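Local coordinates for protein putative polysaccharide binding proteins (DUF1812) (Bacteroides thetaiotaomicron VPI-5482, PDB 3GF8) that probably serves as a lipid-anchored outer-membrane component that helps assemble or anchor fimbriae, at residues 80-85 and 123-128; 19-24 and 142-147. One frame throughout, in Å; residues are numbered along the deposited sequence.

Contact 1. Residues 80-85 and 123-128; sequences MAWAGA and LWYGEV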
HETATM    1  N   MSE A  80     -10.207   1.438 -15.435  1.00 26.62           N
HETATM    2  CA  MSE A  80      -9.514   1.219 -14.182  0.90 25.00           C
HETATM    3  C   MSE A  80      -8.803   2.519 -13.855  1.00 24.93           C
HETATM    4  O   MSE A  80      -8.856   3.446 -14.644  1.00 28.04           O
HETATM    5  CB  MSE A  80      -8.585  -0.029 -14.225  0.90 24.01           C
HETATM    6  CG  MSE A  80      -7.503  -0.081 -15.276  0.90 22.95           C
HETATM    7 SE   MSE A  80      -5.962   0.944 -14.825  0.68 23.89          SE
HETATM    8  CE  MSE A  80      -5.366   0.074 -13.161  0.90 29.95           C
ATOM      9  N   ALA A  81      -8.189   2.616 -12.678  1.00 24.58           N
ATOM     10  CA  ALA A  81      -7.475   3.827 -12.346  1.00 23.11           C
ATOM     11  C   ALA A  81      -6.279   3.577 -11.433  1.00 23.94           C
ATOM     12  O   ALA A  81      -6.183   2.532 -10.811  1.00 21.54           O
ATOM     13  CB  ALA A  81      -8.405   4.841 -11.724  1.00 18.60           C
ATOM     14  N   TRP A  82      -5.342   4.536 -11.435  1.00 23.36           N
ATOM     15  CA  TRP A  82      -4.340   4.674 -10.383  1.00 24.18           C
ATOM     16  C   TRP A  82      -4.555   6.058  -9.798  1.00 23.48           C
ATOM     17  O   TRP A  82      -4.771   7.036 -10.524  1.00 22.63           O
ATOM     18  CB  TRP A  82      -2.926   4.583 -10.936  1.00 25.92           C
ATOM     19  CG  TRP A  82      -2.477   3.225 -11.309  1.00 24.88           C
ATOM     20  CD1 TRP A  82      -2.247   2.755 -12.579  1.00 25.45           C
ATOM     21  CD2 TRP A  82      -2.173   2.140 -10.415  1.00 22.87           C
ATOM     22  NE1 TRP A  82      -1.825   1.444 -12.521  1.00 31.62           N
ATOM     23  CE2 TRP A  82      -1.768   1.046 -11.211  1.00 18.23           C
ATOM     24  CE3 TRP A  82      -2.194   1.994  -9.018  1.00 21.12           C
ATOM     25  CZ2 TRP A  82      -1.400  -0.180 -10.661  1.00 32.14           C
ATOM     26  CZ3 TRP A  82      -1.827   0.786  -8.471  1.00 25.96           C
ATOM     27  CH2 TRP A  82      -1.426  -0.286  -9.282  1.00 29.63           C
ATOM     28  N   ALA A  83      -4.542   6.128  -8.474  1.00 24.84           N
ATOM     29  CA  ALA A  83      -4.824   7.361  -7.779  1.00 23.86           C
ATOM     30  C   ALA A  83      -3.646   7.648  -6.855  1.00 23.19           C
ATOM     31  O   ALA A  83      -3.053   6.736  -6.285  1.00 23.46           O
ATOM     32  CB  ALA A  83      -6.159   7.271  -6.993  1.00 20.39           C
ATOM     33  N   GLY A  84      -3.328   8.937  -6.725  1.00 24.17           N
ATOM     34  CA  GLY A  84      -2.167   9.372  -5.969  1.00 24.94           C
ATOM     35  C   GLY A  84      -0.793   9.262  -6.627  1.00 23.83           C
ATOM     36  O   GLY A  84       0.166   9.708  -6.023  1.00 22.22           O
ATOM     37  N   ALA A  85      -0.674   8.687  -7.844  1.00 24.87           N
ATOM     38  CA  ALA A  85       0.655   8.396  -8.412  1.00 24.67           C
ATOM     39  C   ALA A  85       1.304   9.687  -8.899  1.00 24.95           C
ATOM     40  O   ALA A  85       0.759  10.388  -9.754  1.00 28.26           O
ATOM     41  CB  ALA A  85       0.609   7.332  -9.534  1.00 22.73           C
ATOM     42  N   LEU A 123      -0.582   5.663  -2.642  1.00 22.17           N
ATOM     43  CA  LEU A 123      -0.990   5.097  -3.897  1.00 27.48           C
ATOM     44  C   LEU A 123      -2.259   4.242  -3.725  1.00 26.54           C
ATOM     45  O   LEU A 123      -2.303   3.382  -2.835  1.00 24.18           O
ATOM     46  CB  LEU A 123       0.131   4.218  -4.447  1.00 26.76           C
ATOM     47  CG  LEU A 123      -0.156   3.616  -5.815  1.00 23.42           C
ATOM     48  CD1 LEU A 123      -0.173   4.734  -6.864  1.00 23.18           C
ATOM     49  CD2 LEU A 123       0.895   2.558  -6.129  1.00 17.41           C
ATOM     50  N   TRP A 124      -3.269   4.502  -4.564  1.00 24.21           N
ATOM     51  CA  TRP A 124      -4.481   3.660  -4.614  1.00 26.33           C
ATOM     52  C   TRP A 124      -4.676   3.044  -5.993  1.00 26.54           C
ATOM     53  O   TRP A 124      -4.415   3.689  -7.018  1.00 25.23           O
ATOM     54  CB  TRP A 124      -5.762   4.455  -4.280  1.00 28.20           C
ATOM     55  CG  TRP A 124      -5.901   4.969  -2.879  1.00 23.26           C
ATOM     56  CD1 TRP A 124      -6.572   4.374  -1.853  1.00 27.69           C
ATOM     57  CD2 TRP A 124      -5.413   6.221  -2.365  1.00 26.48           C
ATOM     58  NE1 TRP A 124      -6.514   5.167  -0.724  1.00 21.26           N
ATOM     59  CE2 TRP A 124      -5.804   6.300  -1.008  1.00 24.34           C
ATOM     60  CE3 TRP A 124      -4.668   7.270  -2.909  1.00 24.03           C
ATOM     61  CZ2 TRP A 124      -5.462   7.384  -0.187  1.00 22.04           C
ATOM     62  CZ3 TRP A 124      -4.337   8.358  -2.088  1.00 23.05           C
ATOM     63  CH2 TRP A 124      -4.746   8.402  -0.747  1.00 28.34           C
ATOM     64  N   TYR A 125      -5.165   1.799  -5.995  1.00 28.30           N
ATOM     65  CA  TYR A 125      -5.491   1.055  -7.210  1.00 25.09           C
ATOM     66  C   TYR A 125      -6.996   1.086  -7.423  1.00 25.81           C
ATOM     67  O   TYR A 125      -7.773   0.884  -6.491  1.00 22.80           O
ATOM     68  CB  TYR A 125      -4.992  -0.383  -7.086  1.00 24.83           C
ATOM     69  CG  TYR A 125      -5.501  -1.268  -8.180  1.00 23.94           C
ATOM     70  CD1 TYR A 125      -4.947  -1.213  -9.457  1.00 16.48           C
ATOM     71  CD2 TYR A 125      -6.545  -2.167  -7.950  1.00 24.24           C
ATOM     72  CE1 TYR A 125      -5.419  -2.026 -10.481  1.00 28.59           C
ATOM     73  CE2 TYR A 125      -7.021  -2.993  -8.963  1.00 27.11           C
ATOM     74  CZ  TYR A 125      -6.471  -2.907 -10.235  1.00 29.27           C
ATOM     75  OH  TYR A 125      -6.951  -3.699 -11.241  1.00 21.97           O
ATOM     76  N   GLY A 126      -7.409   1.382  -8.653  1.00 26.87           N
ATOM     77  CA  GLY A 126      -8.815   1.475  -8.996  1.00 26.60           C
ATOM     78  C   GLY A 126      -9.149   0.245  -9.771  1.00 27.02           C
ATOM     79  O   GLY A 126      -8.616   0.053 -10.861  1.00 27.35           O
ATOM     80  N   GLU A 127     -10.038  -0.582  -9.225  1.00 24.57           N
ATOM     81  CA  GLU A 127     -10.333  -1.878  -9.833  1.00 24.99           C
ATOM     82  C   GLU A 127     -11.013  -1.728 -11.204  1.00 25.74           C
ATOM     83  O   GLU A 127     -11.681  -0.695 -11.489  1.00 25.32           O
ATOM     84  CB  GLU A 127     -11.212  -2.724  -8.910  1.00 26.33           C
ATOM     85  CG  GLU A 127     -10.772  -2.700  -7.448  1.00 30.36           C
ATOM     86  CD  GLU A 127     -11.560  -3.671  -6.604  1.00 29.71           C
ATOM     87  OE1 GLU A 127     -11.345  -4.879  -6.764  1.00 25.95           O
ATOM     88  OE2 GLU A 127     -12.372  -3.233  -5.770  1.00 34.34           O
ATOM     89  N   VAL A 128     -10.801  -2.741 -12.050  1.00 23.63           N
ATOM     90  CA  VAL A 128     -11.297  -2.756 -13.432  1.00 25.41           C
ATOM     91  C   VAL A 128     -12.818  -2.937 -13.443  1.00 26.20           C
ATOM     92  O   VAL A 128     -13.324  -3.798 -12.750  1.00 28.89           O
ATOM     93  CB  VAL A 128     -10.664  -3.907 -14.254  1.00 25.04           C
ATOM     94  CG1 VAL A 128     -11.314  -4.027 -15.652  1.00 26.49           C
ATOM     95  CG2 VAL A 128      -9.196  -3.734 -14.369  1.00 18.98           C
TER
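A81 and G126, and then A83 and W124, face each other as the hydrogen-bonded pairs of an antiparallel ladder in which each pair exchanges both of its backbone groups. In the A81–G126 pair A81 N donates a hydrogen bond to G126 O at 3.2 Å, while the return bond, from G126 N to A81 O, is shorter at 2.7 Å. In the A83–W124 pair both bonds are 2.8 Å, that from A83 N to W124 O and that from W124 N to A83 O. W124 O also receives the CA-H of W82. A CB on G126 would clash with the methyl of A81, so a side chain would not fit at this spacing, where the two CA atoms of A81 and G126 come within 4.3 Å. This ladder belongs to the beta framework of the FimB/Mfa2 family, which is grouped with the transthyretin-like folds. W82 and Y125, a non-hydrogen-bonded pair, turn their backbone polar groups outward to other strands, W82 to E40 and Y125 to I146. M80 likewise bonds through its backbone to Y42 and G84 to K38, and L123 N is taken up by T149 OG1. The side chains of W82 and Y125 share one face of the ladder in a T-shaped contact, the edge of the Y125 ring directed at the six-membered ring of W82 with planes 65° apart. CG anti to the backbone N, chi1 170°, sets the Y125 ring against the indole, with CD1 of Y125 3.6 Å from W82 CH2 and over one face. The phenol OH is hydrogen-bonded to H183 O. A83 and W124 occupy the opposite face, where A83 CB meets W124 CB and A83 O lies in plane at the edge of the W124 indole. L123 CD1 packs against A85 CB at 3.8 Å.

Contact 2. Residues 19-24 and 142-147; sequences KFKYDY and TINLIR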
ATOM      1  N   LYS A  19     -17.507   8.197 -10.579  1.00 31.22           N
ATOM      2  CA  LYS A  19     -17.389   8.475  -9.168  1.00 28.44           C
ATOM      3  C   LYS A  19     -16.279   7.569  -8.654  1.00 29.02           C
ATOM      4  O   LYS A  19     -16.253   6.379  -8.986  1.00 24.51           O
ATOM      5  CB  LYS A  19     -18.708   8.129  -8.487  1.00 31.49           C
ATOM      6  CG  LYS A  19     -18.736   8.270  -6.963  1.00 30.17           C
ATOM      7  CD  LYS A  19     -20.169   8.265  -6.447  1.00 33.36           C
ATOM      8  CE  LYS A  19     -20.281   8.696  -4.974  1.00 33.58           C
ATOM      9  NZ  LYS A  19     -19.528   7.773  -4.087  1.00 35.55           N
ATOM     10  N   PHE A  20     -15.350   8.128  -7.880  1.00 27.14           N
ATOM     11  CA  PHE A  20     -14.314   7.320  -7.222  1.00 28.24           C
ATOM     12  C   PHE A  20     -14.649   7.179  -5.756  1.00 26.68           C
ATOM     13  O   PHE A  20     -15.024   8.165  -5.092  1.00 25.02           O
ATOM     14  CB  PHE A  20     -12.947   7.981  -7.340  1.00 30.94           C
ATOM     15  CG  PHE A  20     -12.482   8.162  -8.753  1.00 24.90           C
ATOM     16  CD1 PHE A  20     -12.892   9.266  -9.498  1.00 24.27           C
ATOM     17  CD2 PHE A  20     -11.667   7.220  -9.345  1.00 28.60           C
ATOM     18  CE1 PHE A  20     -12.450   9.430 -10.800  1.00 25.52           C
ATOM     19  CE2 PHE A  20     -11.248   7.373 -10.638  1.00 27.05           C
ATOM     20  CZ  PHE A  20     -11.645   8.486 -11.365  1.00 26.32           C
ATOM     21  N   LYS A  21     -14.531   5.969  -5.219  1.00 25.12           N
ATOM     22  CA  LYS A  21     -14.716   5.828  -3.751  1.00 24.09           C
ATOM     23  C   LYS A  21     -13.551   5.120  -3.115  1.00 24.12           C
ATOM     24  O   LYS A  21     -12.916   4.287  -3.762  1.00 27.39           O
ATOM     25  CB  LYS A  21     -16.033   5.130  -3.414  1.00 23.13           C
ATOM     26  CG  LYS A  21     -16.207   3.662  -3.892  1.00 26.92           C
ATOM     27  CD  LYS A  21     -17.541   3.097  -3.351  1.00 27.56           C
ATOM     28  CE  LYS A  21     -17.738   1.649  -3.619  1.00 28.65           C
ATOM     29  NZ  LYS A  21     -16.766   0.857  -2.879  1.00 37.13           N
ATOM     30  N   TYR A  22     -13.298   5.454  -1.840  1.00 25.08           N
ATOM     31  CA  TYR A  22     -12.301   4.811  -1.024  1.00 24.58           C
ATOM     32  C   TYR A  22     -12.913   4.463   0.320  1.00 27.12           C
ATOM     33  O   TYR A  22     -12.685   5.167   1.315  1.00 26.74           O
ATOM     34  CB  TYR A  22     -11.037   5.697  -0.852  1.00 25.31           C
ATOM     35  CG  TYR A  22     -10.043   5.120   0.119  1.00 24.42           C
ATOM     36  CD1 TYR A  22      -9.704   3.754   0.103  1.00 22.56           C
ATOM     37  CD2 TYR A  22      -9.474   5.913   1.095  1.00 28.37           C
ATOM     38  CE1 TYR A  22      -8.784   3.220   1.055  1.00 24.72           C
ATOM     39  CE2 TYR A  22      -8.577   5.395   2.013  1.00 25.09           C
ATOM     40  CZ  TYR A  22      -8.243   4.056   2.003  1.00 27.65           C
ATOM     41  OH  TYR A  22      -7.342   3.598   2.955  1.00 29.13           O
ATOM     42  N   ASP A  23     -13.688   3.373   0.336  1.00 27.09           N
ATOM     43  CA  ASP A  23     -14.300   2.885   1.555  1.00 25.46           C
ATOM     44  C   ASP A  23     -13.742   1.551   1.970  1.00 28.44           C
ATOM     45  O   ASP A  23     -14.088   1.039   3.055  1.00 27.72           O
ATOM     46  CB  ASP A  23     -15.830   2.809   1.438  1.00 26.50           C
ATOM     47  CG  ASP A  23     -16.321   1.834   0.346  1.00 25.92           C
ATOM     48  OD1 ASP A  23     -15.529   1.181  -0.352  1.00 35.61           O
ATOM     49  OD2 ASP A  23     -17.541   1.772   0.157  1.00 39.19           O
ATOM     50  N   TYR A  24     -12.849   0.987   1.150  1.00 30.45           N
ATOM     51  CA  TYR A  24     -12.173  -0.282   1.527  1.00 30.46           C
ATOM     52  C   TYR A  24     -11.030  -0.038   2.572  1.00 30.34           C
ATOM     53  O   TYR A  24      -9.836  -0.163   2.290  1.00 30.01           O
ATOM     54  CB  TYR A  24     -11.699  -1.011   0.268  1.00 25.71           C
ATOM     55  CG  TYR A  24     -11.524  -2.497   0.427  1.00 29.53           C
ATOM     56  CD1 TYR A  24     -12.598  -3.318   0.705  1.00 33.92           C
ATOM     57  CD2 TYR A  24     -10.291  -3.089   0.264  1.00 30.25           C
ATOM     58  CE1 TYR A  24     -12.442  -4.680   0.840  1.00 28.96           C
ATOM     59  CE2 TYR A  24     -10.124  -4.452   0.400  1.00 25.78           C
ATOM     60  CZ  TYR A  24     -11.211  -5.242   0.673  1.00 28.61           C
ATOM     61  OH  TYR A  24     -11.054  -6.604   0.809  1.00 29.08           O
ATOM     62  N   THR A 142     -18.773   3.794 -11.033  1.00 22.09           N
ATOM     63  CA  THR A 142     -18.001   3.929  -9.796  1.00 24.84           C
ATOM     64  C   THR A 142     -16.686   3.145  -9.832  1.00 24.18           C
ATOM     65  O   THR A 142     -16.676   1.912 -10.054  1.00 24.53           O
ATOM     66  CB  THR A 142     -18.797   3.414  -8.577  1.00 23.79           C
ATOM     67  OG1 THR A 142     -20.083   4.034  -8.539  1.00 28.14           O
ATOM     68  CG2 THR A 142     -18.039   3.706  -7.275  1.00 18.78           C
ATOM     69  N   ILE A 143     -15.591   3.839  -9.572  1.00 24.61           N
ATOM     70  CA  ILE A 143     -14.296   3.176  -9.375  1.00 25.20           C
ATOM     71  C   ILE A 143     -14.047   2.925  -7.885  1.00 26.50           C
ATOM     72  O   ILE A 143     -14.174   3.810  -7.054  1.00 23.77           O
ATOM     73  CB  ILE A 143     -13.131   3.946  -9.997  1.00 25.41           C
ATOM     74  CG1 ILE A 143     -13.288   3.965 -11.529  1.00 21.51           C
ATOM     75  CG2 ILE A 143     -11.804   3.234  -9.681  1.00 22.28           C
ATOM     76  CD1 ILE A 143     -12.963   2.543 -12.193  1.00 18.35           C
ATOM     77  N   ASN A 144     -13.730   1.676  -7.565  1.00 26.43           N
ATOM     78  CA  ASN A 144     -13.410   1.294  -6.204  1.00 27.09           C
ATOM     79  C   ASN A 144     -11.890   1.260  -5.950  1.00 25.16           C
ATOM     80  O   ASN A 144     -11.168   0.557  -6.644  1.00 24.55           O
ATOM     81  CB  ASN A 144     -14.004  -0.063  -5.872  1.00 25.54           C
ATOM     82  CG  ASN A 144     -13.828  -0.404  -4.437  1.00 22.96           C
ATOM     83  OD1 ASN A 144     -14.236   0.346  -3.567  1.00 28.69           O
ATOM     84  ND2 ASN A 144     -13.150  -1.506  -4.174  1.00 28.00           N
ATOM     85  N   LEU A 145     -11.452   2.007  -4.935  1.00 23.98           N
ATOM     86  CA  LEU A 145     -10.024   2.228  -4.668  1.00 26.10           C
ATOM     87  C   LEU A 145      -9.527   1.401  -3.503  1.00 27.02           C
ATOM     88  O   LEU A 145     -10.172   1.352  -2.428  1.00 25.59           O
ATOM     89  CB  LEU A 145      -9.738   3.705  -4.358  1.00 22.70           C
ATOM     90  CG  LEU A 145      -9.946   4.631  -5.538  1.00 26.49           C
ATOM     91  CD1 LEU A 145      -9.742   6.136  -5.125  1.00 25.61           C
ATOM     92  CD2 LEU A 145      -9.040   4.180  -6.656  1.00 19.84           C
ATOM     93  N   ILE A 146      -8.360   0.803  -3.720  1.00 26.41           N
ATOM     94  CA  ILE A 146      -7.676  -0.040  -2.748  1.00 24.67           C
ATOM     95  C   ILE A 146      -6.295   0.540  -2.465  1.00 25.65           C
ATOM     96  O   ILE A 146      -5.502   0.771  -3.399  1.00 26.54           O
ATOM     97  CB  ILE A 146      -7.522  -1.464  -3.335  1.00 27.60           C
ATOM     98  CG1 ILE A 146      -8.917  -2.102  -3.528  1.00 30.06           C
ATOM     99  CG2 ILE A 146      -6.630  -2.350  -2.443  1.00 21.19           C
ATOM    100  CD1 ILE A 146      -8.852  -3.403  -4.160  1.00 34.13           C
ATOM    101  N   ARG A 147      -5.978   0.735  -1.187  1.00 24.85           N
ATOM    102  CA  ARG A 147      -4.728   1.353  -0.825  1.00 25.14           C
ATOM    103  C   ARG A 147      -3.624   0.358  -0.924  1.00 25.03           C
ATOM    104  O   ARG A 147      -3.731  -0.751  -0.392  1.00 23.76           O
ATOM    105  CB  ARG A 147      -4.767   1.969   0.571  1.00 25.62           C
ATOM    106  CG  ARG A 147      -3.529   2.766   0.864  1.00 24.84           C
ATOM    107  CD  ARG A 147      -3.685   3.718   2.052  1.00 25.46           C
ATOM    108  NE  ARG A 147      -2.375   4.059   2.597  1.00 21.14           N
ATOM    109  CZ  ARG A 147      -2.175   4.867   3.624  1.00 24.72           C
ATOM    110  NH1 ARG A 147      -3.190   5.415   4.273  1.00 24.45           N
ATOM    111  NH2 ARG A 147      -0.947   5.125   4.018  1.00 27.24           N
TER
HETATM  112  O   HOH W   1      -6.022   5.469   4.105  1.00 24.67           O
HETATM  113  O   HOH W   2      -7.572  -0.468   0.879  1.00 24.96           O
HETATM  114  O   HOH W   3     -12.639   1.566  -1.637  1.00 25.34           O
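F20 and I143 sit abreast in a parallel strand pair, whose segment axes run 21° apart, in a framework consistent with the transthyretin clan to which the family is assigned. The backbone bonds zigzag as parallel strands require: I143 N donates to K19 O, K21 N to I143 O, and L145 N to K21 O. K19 O also takes the CA-H of T142.

Apolar contacts gather on the side of F20. Its ring runs alongside the I143 side chain, pointing the same way, and F20 CD2 meets I143 CB at 3.6 Å. F20 CB comes near L145 CD1, and Y22 CB near L145 CB. On the other face of the 142-147 strand, Y24 CD2 packs beside I146 CG1.

Charged and polar groups meet on the side of K21. With chi1 at 63° its CG is wedged between backbone N and carbonyl carbon, and a final bend at chi4 delivers K21 NZ to N144 OD1 at 2.7 Å, from 48° above the amide's carbonyl plane. K21 NZ also forms a salt bridge with D23, meeting D23 OD1 on its syn side at 2.8 Å and OD2 more weakly. A methionine here would probably leave the D23 carboxylate without its counter-charge and N144 OD1 without its lysine donor. The other end of the N144 amide, ND2, is held by E127 OE2. Farther along, Y22 CD1, at the ring edge, lies 3.5 Å from L145 O.

Waters bridge where the strands part. One accepts from R147 N and donates to Y24 O. R147 NE is hydrogen-bonded to T149 O, while another water, in the plane of both the Y22 ring and the R147 guanidinium, lies 2.6 Å from Y22 OH and accepts from R147 NH1 at 2.8 Å.

How the contacts relate
The two contacts show how strands distant in sequence become neighbours in a sheet. Their centres are 8 Å apart, and the strands run 75-83, 124-133, 139-158, 16-21 across the sheet: the first two junctions are antiparallel, the last parallel. Strands 124-133 and 139-158, successive in the chain, supply one partner to each contact. Along the sequence the order is 19-24, 80-85, 123-128, 142-147, which places both segments of contact 1 between those of contact 2. Rings cross-link the two, W124 meeting Y22 edge-to-face. Strand 16-21, near the start of the modelled chain, is thereby built into the same framework as the later strands.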